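Local atomic coordinates of 7,8-dihydro-6-hydroxymethylpterin pyrophosphokinase-dihydropteroate synthase (PDB entry 6JWS), a protein that probably makes 7,8-dihydropteroate in folate biosynthesis, coupling an ATP-dependent pterin pyrophosphokinase to a dihydropteroate synthase in one bifunctional chain. Residues Asp176-Leu181 and Lys222-Glu227; Val183-Glu188 and Asp311-Leu316. The protein carries 1 engineered substitution. All coordinates share one frame; numbering follows the deposited sequence.

Contact 1 (Asp176-Leu181 and Lys222-Glu227); sequences DPLSML and KNIKLE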
# COMPACT_ATOMS: atom_id res chain seq x y z
N ASP B 176 18.14 -43.89 26.00
CA ASP B 176 19.29 -43.00 25.98
C ASP B 176 19.51 -42.45 24.58
O ASP B 176 19.05 -43.03 23.60
CB ASP B 176 20.55 -43.73 26.44
CG ASP B 176 20.94 -44.83 25.48
OD1 ASP B 176 20.34 -45.93 25.59
OD2 ASP B 176 21.76 -44.57 24.57
N PRO B 177 20.27 -41.33 24.45
CA PRO B 177 20.57 -40.73 23.14
C PRO B 177 21.39 -41.62 22.22
O PRO B 177 21.30 -41.50 20.99
CB PRO B 177 21.29 -39.41 23.46
CG PRO B 177 21.74 -39.52 24.91
CD PRO B 177 20.80 -40.51 25.56
N LEU B 178 22.19 -42.53 22.80
CA LEU B 178 22.96 -43.41 21.94
C LEU B 178 22.03 -44.44 21.31
O LEU B 178 22.09 -44.65 20.10
CB LEU B 178 24.14 -44.05 22.68
CG LEU B 178 25.09 -44.86 21.79
CD1 LEU B 178 25.34 -44.17 20.46
CD2 LEU B 178 26.41 -45.14 22.50
N SER B 179 21.13 -45.03 22.11
CA SER B 179 20.14 -45.93 21.52
C SER B 179 19.27 -45.16 20.52
O SER B 179 18.98 -45.66 19.44
CB SER B 179 19.30 -46.64 22.55
OG SER B 179 20.03 -46.91 23.74
N MET B 180 18.90 -43.93 20.88
CA MET B 180 18.05 -43.15 19.98
C MET B 180 18.76 -42.92 18.65
O MET B 180 18.16 -43.08 17.59
CB MET B 180 17.61 -41.81 20.58
CG MET B 180 16.76 -41.01 19.60
SD MET B 180 15.63 -39.92 20.45
CE MET B 180 16.76 -38.60 20.89
N LEU B 181 20.05 -42.54 18.71
CA LEU B 181 20.78 -42.27 17.49
C LEU B 181 20.84 -43.52 16.61
O LEU B 181 20.72 -43.43 15.38
CB LEU B 181 22.17 -41.73 17.83
CG LEU B 181 23.03 -41.35 16.63
CD1 LEU B 181 22.33 -40.31 15.76
CD2 LEU B 181 24.38 -40.84 17.09
N LYS B 222 33.71 -39.65 22.72
CA LYS B 222 34.69 -39.23 21.72
C LYS B 222 34.93 -40.29 20.65
O LYS B 222 35.14 -39.95 19.49
CB LYS B 222 36.00 -38.78 22.38
CG LYS B 222 36.07 -37.30 22.74
CD LYS B 222 37.36 -36.90 23.44
CE LYS B 222 37.42 -37.37 24.88
NZ LYS B 222 38.47 -36.67 25.65
N ASN B 223 34.92 -41.57 21.04
CA ASN B 223 35.14 -42.62 20.05
C ASN B 223 34.21 -43.80 20.31
O ASN B 223 34.17 -44.34 21.42
CB ASN B 223 36.61 -43.00 19.88
CG ASN B 223 37.18 -42.56 18.54
OD1 ASN B 223 38.34 -42.82 18.24
ND2 ASN B 223 36.36 -41.90 17.73
N ILE B 224 33.49 -44.17 19.25
CA ILE B 224 32.39 -45.12 19.32
C ILE B 224 32.52 -46.07 18.13
O ILE B 224 32.47 -45.66 16.97
CB ILE B 224 31.02 -44.40 19.37
CG1 ILE B 224 30.88 -43.53 20.62
CG2 ILE B 224 29.88 -45.40 19.24
CD1 ILE B 224 29.64 -42.66 20.65
N LYS B 225 32.74 -47.35 18.48
CA LYS B 225 32.75 -48.45 17.53
C LYS B 225 31.80 -49.52 18.06
O LYS B 225 32.14 -50.28 18.96
CB LYS B 225 34.18 -48.97 17.34
CG LYS B 225 34.33 -50.24 16.51
CD LYS B 225 34.53 -50.02 15.02
CE LYS B 225 34.87 -51.29 14.28
NZ LYS B 225 35.53 -51.01 12.98
N LEU B 226 30.57 -49.51 17.53
CA LEU B 226 29.56 -50.48 17.91
C LEU B 226 29.62 -51.63 16.92
O LEU B 226 29.60 -51.41 15.71
CB LEU B 226 28.18 -49.81 17.89
CG LEU B 226 27.97 -48.62 18.83
CD1 LEU B 226 26.73 -47.85 18.42
CD2 LEU B 226 27.86 -49.07 20.28
N GLU B 227 29.71 -52.86 17.44
CA GLU B 227 29.69 -54.05 16.61
C GLU B 227 28.26 -54.28 16.13
O GLU B 227 27.31 -53.90 16.81
CB GLU B 227 30.24 -55.26 17.37
CG GLU B 227 31.70 -55.57 17.04
CD GLU B 227 32.73 -54.61 17.63
OE1 GLU B 227 32.88 -54.58 18.87
OE2 GLU B 227 33.39 -53.90 16.84
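Leu178 meets Ile224 and Leu226 through methyl groups alone. Its CD2 lies 4.5 Å from CD1 of Ile224, and its CD1 lies 4.4 Å from CD1 of Leu226. The two branches of one leucine thus each take a different partner. CG of Leu178 stands anti to the backbone N (chi1 -173°), which carries both methyls out from the helix toward the loop. Ile224 reaches back with an extended chain (chi2 173°) and makes its contact with the terminal methyl.

Behind these side chains, Leu178 sits in the first turn of helix 177-190. Asp176 is the N-cap of that helix. Its OD2 accepts a capping bond of 2.6 Å from Ser179 N. Residues 222-227 form the loop between strand 219-221 and helix 228-236. Glu227 takes the N-cap position of helix 228-236.

Leu178 also packs on Leu124 and on Leu316 of strand 316-318. Leu181, one turn on, belongs to the ATP pocket of the pyrophosphokinase domain. No hydrogen bond or charge pair joins the two segments. The loop therefore rests on the start of the helix by loose apolar packing, without the directional hold of a polar bond.

Contact 2 (Val183-Glu188 and Asp311-Leu316); sequences VIKYIE and DNIEFL. With ATP (adenosine-5'-triphosphate), chain J.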
# COMPACT_ATOMS: atom_id res chain seq x y z
N VAL B 183 18.59 -45.97 16.41
CA VAL B 183 17.29 -46.07 15.75
C VAL B 183 17.15 -44.99 14.67
O VAL B 183 16.59 -45.26 13.60
CB VAL B 183 16.11 -46.06 16.73
CG1 VAL B 183 14.80 -46.32 15.99
CG2 VAL B 183 16.28 -47.06 17.86
N ILE B 184 17.66 -43.78 14.94
CA ILE B 184 17.57 -42.71 13.96
C ILE B 184 18.36 -43.09 12.72
O ILE B 184 17.91 -42.86 11.59
CB ILE B 184 18.04 -41.37 14.58
CG1 ILE B 184 16.96 -40.75 15.48
CG2 ILE B 184 18.48 -40.40 13.49
CD1 ILE B 184 17.50 -39.77 16.49
N LYS B 185 19.56 -43.66 12.93
CA LYS B 185 20.40 -44.13 11.83
C LYS B 185 19.67 -45.19 11.03
O LYS B 185 19.76 -45.20 9.80
CB LYS B 185 21.76 -44.61 12.35
CG LYS B 185 22.67 -43.52 12.90
CD LYS B 185 23.05 -42.49 11.86
CE LYS B 185 23.68 -41.25 12.48
NZ LYS B 185 24.21 -40.34 11.45
N TYR B 186 18.91 -46.05 11.72
CA TYR B 186 18.06 -47.03 11.05
C TYR B 186 17.05 -46.31 10.16
O TYR B 186 16.97 -46.57 8.96
CB TYR B 186 17.43 -48.00 12.05
CG TYR B 186 16.64 -49.11 11.40
CD1 TYR B 186 17.28 -50.13 10.71
CD2 TYR B 186 15.25 -49.13 11.44
CE1 TYR B 186 16.58 -51.15 10.09
CE2 TYR B 186 14.53 -50.15 10.84
CZ TYR B 186 15.19 -51.16 10.16
OH TYR B 186 14.50 -52.16 9.54
N ILE B 187 16.30 -45.36 10.76
CA ILE B 187 15.31 -44.56 10.05
C ILE B 187 15.93 -43.93 8.80
O ILE B 187 15.35 -44.02 7.72
CB ILE B 187 14.64 -43.53 10.98
CG1 ILE B 187 13.68 -44.19 11.97
CG2 ILE B 187 13.95 -42.43 10.19
CD1 ILE B 187 13.34 -43.34 13.16
N GLU B 188 17.12 -43.33 8.93
CA GLU B 188 17.74 -42.68 7.77
C GLU B 188 17.94 -43.70 6.66
O GLU B 188 17.59 -43.43 5.51
CB GLU B 188 19.07 -42.00 8.10
CG GLU B 188 18.95 -40.79 8.99
CD GLU B 188 20.21 -39.99 9.25
OE1 GLU B 188 21.08 -39.92 8.36
OE2 GLU B 188 20.32 -39.42 10.35
N ASP B 311 29.87 -47.74 10.91
CA ASP B 311 30.88 -46.69 10.90
C ASP B 311 30.25 -45.32 11.13
O ASP B 311 30.96 -44.37 11.46
CB ASP B 311 31.69 -46.72 9.60
CG ASP B 311 32.95 -47.56 9.68
OD1 ASP B 311 33.77 -47.32 10.60
OD2 ASP B 311 33.12 -48.46 8.82
N ASN B 312 28.92 -45.25 10.99
CA ASN B 312 28.20 -43.99 10.84
C ASN B 312 28.20 -43.18 12.14
O ASN B 312 28.12 -41.96 12.09
CB ASN B 312 26.80 -44.18 10.26
CG ASN B 312 26.80 -44.31 8.75
OD1 ASN B 312 27.68 -43.77 8.07
ND2 ASN B 312 25.82 -45.02 8.21
N ILE B 313 28.31 -43.87 13.28
CA ILE B 313 28.27 -43.21 14.58
C ILE B 313 29.69 -43.15 15.14
O ILE B 313 30.17 -44.10 15.76
CB ILE B 313 27.29 -43.92 15.53
CG1 ILE B 313 25.90 -44.03 14.93
CG2 ILE B 313 27.26 -43.22 16.88
CD1 ILE B 313 24.89 -44.73 15.82
N GLU B 314 30.34 -42.01 14.93
CA GLU B 314 31.72 -41.81 15.32
C GLU B 314 31.78 -41.26 16.74
O GLU B 314 32.71 -41.56 17.48
CB GLU B 314 32.44 -40.89 14.33
CG GLU B 314 32.44 -41.42 12.91
CD GLU B 314 33.66 -41.07 12.07
OE1 GLU B 314 34.17 -39.94 12.21
OE2 GLU B 314 34.10 -41.93 11.28
N PHE B 315 30.79 -40.44 17.11
CA PHE B 315 30.74 -39.84 18.44
C PHE B 315 29.31 -39.40 18.74
O PHE B 315 28.47 -39.39 17.85
CB PHE B 315 31.77 -38.71 18.58
CG PHE B 315 31.46 -37.45 17.80
CD1 PHE B 315 31.70 -37.37 16.44
CD2 PHE B 315 30.90 -36.34 18.44
CE1 PHE B 315 31.41 -36.21 15.73
CE2 PHE B 315 30.61 -35.19 17.73
CZ PHE B 315 30.87 -35.12 16.38
N LEU B 316 29.05 -39.06 20.01
CA LEU B 316 27.76 -38.52 20.41
C LEU B 316 27.96 -37.21 21.16
O LEU B 316 28.60 -37.19 22.21
CB LEU B 316 27.01 -39.53 21.28
CG LEU B 316 25.59 -39.11 21.66
CD1 LEU B 316 24.70 -39.01 20.43
CD2 LEU B 316 24.99 -40.06 22.69
PG ATP J . 26.39 -33.81 12.75
O1G ATP J . 26.07 -32.43 12.21
O2G ATP J . 27.33 -33.77 13.94
O3G ATP J . 25.13 -34.61 13.03
PB ATP J . 27.42 -34.37 9.99
O1B ATP J . 28.68 -35.07 9.59
O2B ATP J . 27.22 -32.94 9.60
O3B ATP J . 27.21 -34.57 11.57
PA ATP J . 25.57 -36.63 9.80
O1A ATP J . 24.35 -36.41 10.64
O2A ATP J . 25.43 -37.46 8.56
O3A ATP J . 26.19 -35.21 9.41
O5' ATP J . 26.74 -37.24 10.71
C5' ATP J . 26.49 -37.42 12.13
C4' ATP J . 27.78 -37.77 12.83
O4' ATP J . 27.93 -36.96 14.03
C3' ATP J . 27.88 -39.23 13.30
O3' ATP J . 29.23 -39.65 13.17
C2' ATP J . 27.36 -39.14 14.73
O2' ATP J . 27.86 -40.11 15.62
C1' ATP J . 27.88 -37.78 15.18
N9 ATP J . 27.04 -37.15 16.19
C8 ATP J . 27.48 -36.64 17.39
N7 ATP J . 26.50 -36.13 18.11
C5 ATP J . 25.37 -36.29 17.32
C6 ATP J . 24.02 -35.93 17.52
N6 ATP J . 23.59 -35.32 18.62
N1 ATP J . 23.14 -36.24 16.54
C2 ATP J . 23.59 -36.85 15.43
N3 ATP J . 24.84 -37.23 15.14
C4 ATP J . 25.69 -36.92 16.14
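Segment 183-188 is part of helix 177-190, and segment 311-316 is a loop that ends at Leu316, the first residue of strand 316-318. The helix packs on the antiparallel sheet of the HPPK alpha/beta domain, with Ile184 on Ile209 and Ile211, and the two segments line its ATP site. The backbones stay well apart: the closest CA atoms, those of Lys185 and Asn312, are 7.9 Å from each other. No hydrogen bond links the segments directly.

Lys185 bridges the gap. Its aliphatic part crosses the side chain of Ile313 obliquely, with CG 3.8 Å from Ile313 CG1. The lysine chain bends at chi2 (-62°), then runs extended to NZ, 3.8 Å from ATP C5'. This places the amine near O1A, where it could ease the negative charge of the alpha phosphate. Asp208 and Asp210, which hold a magnesium ion, lie close by.

The loop grips the ribose with its backbone. ATP O3' donates to Asn312 O at 2.8 Å and accepts from Glu314 N along a nearly straight bond (165°). O2' accepts from Phe315 N at 3.3 Å and weakly from Glu314 N, and donates to Phe315 O at a very short distance.

Phe315 and Leu316 pack against the adenine, and the Phe315 ring also reaches the ribose C1'. ATP C8 lies over one face of that ring, offset toward its rim and 3.4 Å above the plane.

Overall arrangement
Both contacts draw on helix 177-190, contact 1 at its first turn and contact 2 further along. Their centres are about 7 Å apart. Contact 1 is partly buried and wholly apolar, with its loop on the outer side of the nucleotide-binding loop. Contact 2 is buried and mixed: the direct packing is small, and the hydrogen bonds run from the 311-316 backbone to the ribose, while Lys185 lies beside the phosphate without one. Strand 219-221, just before one loop, pairs antiparallel with strand 316-318, at the end of the other, which brings the two loops side by side next to helix 177-190. Ile224 packs on the backbone of Ile313 and Leu316, and thus touches both the helix and the nucleotide-binding loop.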